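Local atomic coordinates of MmeI (Methylophilus methylotrophus, PDB entry 5HR4), a protein that is a Type IIL restriction-modification enzyme that binds DNA and probably transfers a methyl group from S-adenosyl-L-methionine to the N6 atom of adenine. Residues S845-E850 / T860-L865; K171-L176 / H184-Y189. All coordinates share one frame; numbering follows the deposited sequence.

Contact 1: S845-E850 / T860-L865; sequences SNYPNE and TMPSEL
Asn-846 and Glu-864 supply the polar part of this contact. Asn-846 ND2 donates to Glu-864 OE2 at 2.8 Å, and OE2 receives it with its syn lone pair. Amide and carboxylate lie only 28° apart, so the two flat groups meet nearly coplanar, although the bend at the hydrogen (131°) keeps the bond from being straight. Glu-864 reaches across because its CG stands anti to the backbone N (chi1 -175°) and the chain beyond stays extended. Its second oxygen, OE1, comes to the edge of the Tyr-847 ring, 3.5 Å from CE1, as a close approach without a hydrogen bond.

The apolar part is a CH-pi contact: Pro-862 CG sits over one face of the Tyr-847 ring, 4.1 Å from its centroid and displaced toward the rim. Pro-862 CB lies 3.5 Å from Tyr-847 CZ, at the hydroxyl end. Leu-855 of helix 852-856 touches both Tyr-847 and Pro-862.

Asn-846 is the first non-helical residue after helix 827-845, and Pro-862 takes the N-cap position of helix 863-880. The contact thus joins the C-terminal end of one helix to the N-cap of another at the surface of the C-terminal domain, across a helix-containing connection.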
loop_
_atom_site.group_PDB
_atom_site.type_symbol
_atom_site.label_atom_id
_atom_site.label_comp_id
_atom_site.label_asym_id
_atom_site.label_seq_id
_atom_site.Cartn_x
_atom_site.Cartn_y
_atom_site.Cartn_z
ATOM N N SER A 845 -19.987 -29.034 -21.657
ATOM C CA SER A 845 -21.293 -29.681 -21.498
ATOM C C SER A 845 -21.176 -31.067 -20.858
ATOM O O SER A 845 -21.954 -31.403 -19.958
ATOM C CB SER A 845 -22.011 -29.771 -22.849
ATOM N N ASN A 846 -20.182 -31.869 -21.273
ATOM C CA ASN A 846 -20.016 -33.238 -20.771
ATOM C C ASN A 846 -19.788 -33.349 -19.265
ATOM O O ASN A 846 -19.389 -34.410 -18.779
ATOM C CB ASN A 846 -18.839 -33.938 -21.457
ATOM C CG ASN A 846 -19.087 -34.205 -22.926
ATOM O OD1 ASN A 846 -20.191 -34.590 -23.330
ATOM N ND2 ASN A 846 -18.055 -33.999 -23.740
ATOM N N TYR A 847 -20.014 -32.272 -18.515
ATOM C CA TYR A 847 -19.778 -32.257 -17.071
ATOM C C TYR A 847 -20.920 -31.458 -16.461
ATOM O O TYR A 847 -20.748 -30.296 -16.085
ATOM C CB TYR A 847 -18.415 -31.662 -16.712
ATOM C CG TYR A 847 -17.254 -32.515 -17.172
ATOM C CD1 TYR A 847 -16.753 -32.400 -18.473
ATOM C CD2 TYR A 847 -16.664 -33.451 -16.315
ATOM C CE1 TYR A 847 -15.697 -33.197 -18.908
ATOM C CE2 TYR A 847 -15.606 -34.251 -16.741
ATOM C CZ TYR A 847 -15.131 -34.120 -18.037
ATOM O OH TYR A 847 -14.092 -34.912 -18.462
ATOM N N PRO A 848 -22.098 -32.080 -16.397
ATOM C CA PRO A 848 -23.207 -31.480 -15.676
ATOM C C PRO A 848 -22.792 -31.195 -14.236
ATOM O O PRO A 848 -21.783 -31.691 -13.742
ATOM C CB PRO A 848 -24.426 -32.402 -15.712
ATOM N N ASN A 849 -23.567 -30.359 -13.570
ATOM C CA ASN A 849 -23.306 -29.983 -12.178
ATOM C C ASN A 849 -21.835 -29.680 -11.831
ATOM O O ASN A 849 -21.408 -29.837 -10.677
ATOM C CB ASN A 849 -23.881 -31.059 -11.241
ATOM C CG ASN A 849 -23.119 -32.340 -11.269
ATOM O OD1 ASN A 849 -23.390 -33.220 -12.080
ATOM N ND2 ASN A 849 -22.181 -32.481 -10.348
ATOM N N GLU A 850 -21.056 -29.211 -12.803
ATOM C CA GLU A 850 -19.817 -28.503 -12.521
ATOM C C GLU A 850 -20.029 -27.047 -12.920
ATOM O O GLU A 850 -20.409 -26.766 -14.063
ATOM C CB GLU A 850 -18.628 -29.120 -13.270
ATOM C CG GLU A 850 -17.280 -29.113 -12.505
ATOM C CD GLU A 850 -17.244 -30.124 -11.361
ATOM O OE1 GLU A 850 -17.886 -31.181 -11.497
ATOM O OE2 GLU A 850 -16.593 -29.864 -10.321
ATOM N N THR A 860 -8.447 -29.046 -10.717
ATOM C CA THR A 860 -9.571 -29.944 -10.961
ATOM C C THR A 860 -10.045 -29.955 -12.411
ATOM O O THR A 860 -11.002 -30.676 -12.729
ATOM C CB THR A 860 -10.742 -29.558 -10.045
ATOM N N MET A 861 -9.412 -29.185 -13.289
ATOM C CA MET A 861 -9.884 -29.068 -14.662
ATOM C C MET A 861 -9.826 -30.414 -15.371
ATOM O O MET A 861 -8.785 -31.084 -15.336
ATOM C CB MET A 861 -9.043 -28.057 -15.427
ATOM C CG MET A 861 -9.317 -28.027 -16.903
ATOM S SD MET A 861 -8.441 -26.636 -17.604
ATOM C CE MET A 861 -9.165 -26.437 -19.224
ATOM N N PRO A 862 -10.892 -30.834 -16.038
ATOM C CA PRO A 862 -10.844 -32.110 -16.764
ATOM C C PRO A 862 -9.873 -32.029 -17.937
ATOM O O PRO A 862 -9.673 -30.966 -18.534
ATOM C CB PRO A 862 -12.295 -32.310 -17.230
ATOM C CG PRO A 862 -12.850 -30.917 -17.326
ATOM C CD PRO A 862 -12.163 -30.110 -16.236
ATOM N N SER A 863 -9.238 -33.168 -18.254
ATOM C CA SER A 863 -8.248 -33.144 -19.327
ATOM C C SER A 863 -8.911 -32.959 -20.687
ATOM O O SER A 863 -8.280 -32.463 -21.632
ATOM C CB SER A 863 -7.390 -34.415 -19.305
ATOM O OG SER A 863 -8.181 -35.591 -19.307
ATOM N N GLU A 864 -10.177 -33.343 -20.808
ATOM C CA GLU A 864 -10.871 -33.130 -22.071
ATOM C C GLU A 864 -11.038 -31.641 -22.370
ATOM O O GLU A 864 -10.994 -31.233 -23.538
ATOM C CB GLU A 864 -12.223 -33.850 -22.042
ATOM C CG GLU A 864 -12.988 -33.813 -23.346
ATOM C CD GLU A 864 -14.466 -34.083 -23.148
ATOM O OE1 GLU A 864 -14.850 -34.518 -22.033
ATOM O OE2 GLU A 864 -15.242 -33.840 -24.101
ATOM N N LEU A 865 -11.197 -30.810 -21.329
ATOM C CA LEU A 865 -11.299 -29.369 -21.551
ATOM C C LEU A 865 -9.940 -28.774 -21.878
ATOM O O LEU A 865 -9.812 -27.973 -22.815
ATOM C CB LEU A 865 -11.902 -28.680 -20.329
ATOM C CG LEU A 865 -12.237 -27.190 -20.505
ATOM C CD1 LEU A 865 -13.095 -26.933 -21.730
ATOM C CD2 LEU A 865 -12.912 -26.659 -19.255
#

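Contact 2: K171-L176 / H184-Y189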
loop_
_atom_site.group_PDB
_atom_site.type_symbol
_atom_site.label_atom_id
_atom_site.label_comp_id
_atom_site.label_asym_id
_atom_site.label_seq_id
_atom_site.Cartn_x
_atom_site.Cartn_y
_atom_site.Cartn_z
ATOM N N LYS A 171 -4.128 3.933 24.581
ATOM C CA LYS A 171 -5.391 4.243 25.259
ATOM C C LYS A 171 -5.187 5.315 26.332
ATOM O O LYS A 171 -6.073 6.145 26.571
ATOM C CB LYS A 171 -6.024 2.976 25.852
ATOM N N LEU A 172 -4.022 5.324 26.975
ATOM C CA LEU A 172 -3.687 6.406 27.896
ATOM C C LEU A 172 -3.751 7.747 27.186
ATOM O O LEU A 172 -4.355 8.705 27.688
ATOM C CB LEU A 172 -2.294 6.178 28.477
ATOM C CG LEU A 172 -1.823 7.272 29.427
ATOM C CD1 LEU A 172 -2.700 7.242 30.649
ATOM C CD2 LEU A 172 -0.326 7.085 29.772
ATOM N N HIS A 173 -3.140 7.821 26.002
ATOM C CA HIS A 173 -3.203 9.015 25.170
ATOM C C HIS A 173 -4.644 9.461 24.944
ATOM O O HIS A 173 -5.014 10.589 25.274
ATOM C CB HIS A 173 -2.484 8.728 23.856
ATOM C CG HIS A 173 -2.756 9.714 22.766
ATOM N ND1 HIS A 173 -3.983 9.823 22.146
ATOM C CD2 HIS A 173 -1.936 10.591 22.138
ATOM C CE1 HIS A 173 -3.912 10.742 21.199
ATOM N NE2 HIS A 173 -2.680 11.222 21.174
ATOM N N ASP A 174 -5.479 8.584 24.387
ATOM C CA ASP A 174 -6.868 8.959 24.124
ATOM C C ASP A 174 -7.639 9.235 25.412
ATOM O O ASP A 174 -8.571 10.054 25.411
ATOM C CB ASP A 174 -7.573 7.870 23.304
ATOM C CG ASP A 174 -7.039 7.763 21.874
ATOM O OD1 ASP A 174 -6.473 8.758 21.343
ATOM O OD2 ASP A 174 -7.193 6.670 21.277
ATOM N N THR A 175 -7.276 8.566 26.514
ATOM C CA THR A 175 -7.895 8.875 27.802
ATOM C C THR A 175 -7.560 10.295 28.250
ATOM O O THR A 175 -8.430 11.032 28.728
ATOM C CB THR A 175 -7.427 7.861 28.840
ATOM O OG1 THR A 175 -7.597 6.545 28.306
ATOM C CG2 THR A 175 -8.215 7.999 30.141
ATOM N N LEU A 176 -6.288 10.682 28.128
ATOM C CA LEU A 176 -5.903 12.069 28.337
ATOM C C LEU A 176 -6.588 12.989 27.338
ATOM O O LEU A 176 -7.055 14.073 27.705
ATOM C CB LEU A 176 -4.390 12.196 28.235
ATOM C CG LEU A 176 -3.659 12.127 29.571
ATOM C CD1 LEU A 176 -2.188 11.844 29.339
ATOM C CD2 LEU A 176 -3.864 13.455 30.306
ATOM N N HIS A 184 -0.946 19.666 20.597
ATOM C CA HIS A 184 0.509 19.644 20.675
ATOM C C HIS A 184 0.997 19.233 22.058
ATOM O O HIS A 184 1.919 18.417 22.179
ATOM C CB HIS A 184 1.060 21.023 20.301
ATOM C CG HIS A 184 2.548 21.116 20.383
ATOM N ND1 HIS A 184 3.382 20.425 19.532
ATOM C CD2 HIS A 184 3.355 21.808 21.225
ATOM C CE1 HIS A 184 4.640 20.698 19.836
ATOM N NE2 HIS A 184 4.651 21.532 20.862
ATOM N N ALA A 185 0.422 19.801 23.120
ATOM C CA ALA A 185 0.838 19.360 24.450
ATOM C C ALA A 185 0.665 17.854 24.587
ATOM O O ALA A 185 1.586 17.149 25.015
ATOM C CB ALA A 185 0.063 20.088 25.545
ATOM N N LEU A 186 -0.492 17.332 24.172
ATOM C CA LEU A 186 -0.747 15.904 24.328
ATOM C C LEU A 186 0.340 15.066 23.644
ATOM O O LEU A 186 0.974 14.220 24.282
ATOM C CB LEU A 186 -2.136 15.562 23.785
ATOM C CG LEU A 186 -2.483 14.078 23.828
ATOM C CD1 LEU A 186 -2.596 13.583 25.262
ATOM C CD2 LEU A 186 -3.751 13.814 23.054
ATOM N N GLU A 187 0.596 15.331 22.357
ATOM C CA GLU A 187 1.561 14.551 21.594
ATOM C C GLU A 187 2.935 14.565 22.244
ATOM O O GLU A 187 3.605 13.525 22.321
ATOM C CB GLU A 187 1.666 15.081 20.164
ATOM C CG GLU A 187 0.368 15.526 19.507
ATOM C CD GLU A 187 -0.717 14.451 19.465
ATOM O OE1 GLU A 187 -1.867 14.777 19.065
ATOM O OE2 GLU A 187 -0.431 13.290 19.841
ATOM N N LEU A 188 3.389 15.736 22.700
ATOM C CA LEU A 188 4.721 15.814 23.286
ATOM C C LEU A 188 4.735 15.338 24.733
ATOM O O LEU A 188 5.747 14.787 25.187
ATOM C CB LEU A 188 5.253 17.237 23.168
ATOM C CG LEU A 188 6.542 17.736 23.838
ATOM C CD1 LEU A 188 7.732 16.830 23.605
ATOM C CD2 LEU A 188 6.831 19.098 23.282
ATOM N N TYR A 189 3.639 15.527 25.471
ATOM C CA TYR A 189 3.547 14.930 26.801
ATOM C C TYR A 189 3.804 13.434 26.727
ATOM O O TYR A 189 4.610 12.884 27.485
ATOM C CB TYR A 189 2.171 15.199 27.403
ATOM C CG TYR A 189 2.088 15.117 28.915
ATOM C CD1 TYR A 189 1.867 13.906 29.551
ATOM C CD2 TYR A 189 2.189 16.264 29.700
ATOM C CE1 TYR A 189 1.775 13.821 30.929
ATOM C CE2 TYR A 189 2.105 16.190 31.075
ATOM C CZ TYR A 189 1.902 14.967 31.693
ATOM O OH TYR A 189 1.805 14.892 33.078
#
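The imidazole of His-173 has Leu-186 CD2 over one face, 3.7 Å from the ring centroid, which makes this a CH-pi contact. The methyl is offset toward the rim, on the side of NE2, from which it is 3.4 Å. Two carboxylate oxygens lie at the ring edge, in its plane. Asp-174 OD1 accepts from His-173 ND1 at 2.8 Å; the nitrogen meets that oxygen from above the carboxylate plane, while the oxygen stays near the imidazole plane. Glu-187 OE2 takes the NE2 side in a weak hydrogen bond of 3.3 Å. An acceptor near each ring nitrogen could favour a protonated imidazole, but the weak NE2 bond leaves this tentative.

Helices 163-178 and 183-200 form an antiparallel helical hairpin: the axes of the two short segments approach to 10.5 Å, with 153° between their directions. His-173 and Leu-186 have the nearest CA atoms across the two segments, 7.4 Å apart.

Leu-186 makes contact through both branches. Its CG is anti to the backbone N (chi1 177°), which sends the side chain across to the other helix; while CD2 covers the imidazole, CD1 packs 3.7 Å from Leu-176 CB. Glu-187 starts out pointing away from helix 163-178, and its bend at chi2 (-56°) brings the carboxylate back to His-173. Beyond the pair, Phe-417 of helix 416-440 touches both His-173 and Glu-187, and Met-275 of helix 273-283 packs on Leu-176.

From the N-terminal end of the modelled chain, contact 2 comes first: 171-176 meets 184-189 across the short connection between helices 163-178 and 183-200, closing their hairpin. These segments belong to the sequence ranges of the N-terminal and helicase spacer domains. The chain then runs through the methyltransferase and target recognition ranges before contact 1 closes a loop of nine intervening residues, which includes helix 852-856, within the C-terminal domain. The two closures follow in series, neither nested nor crossed. The centres of contact 1 and contact 2 lie about 62 Å apart, on opposite sides of the chain's centre. The nearest atoms of contact 1 and contact 2 are about 48 Å apart; contact 2 is buried, contact 1 lies at the surface.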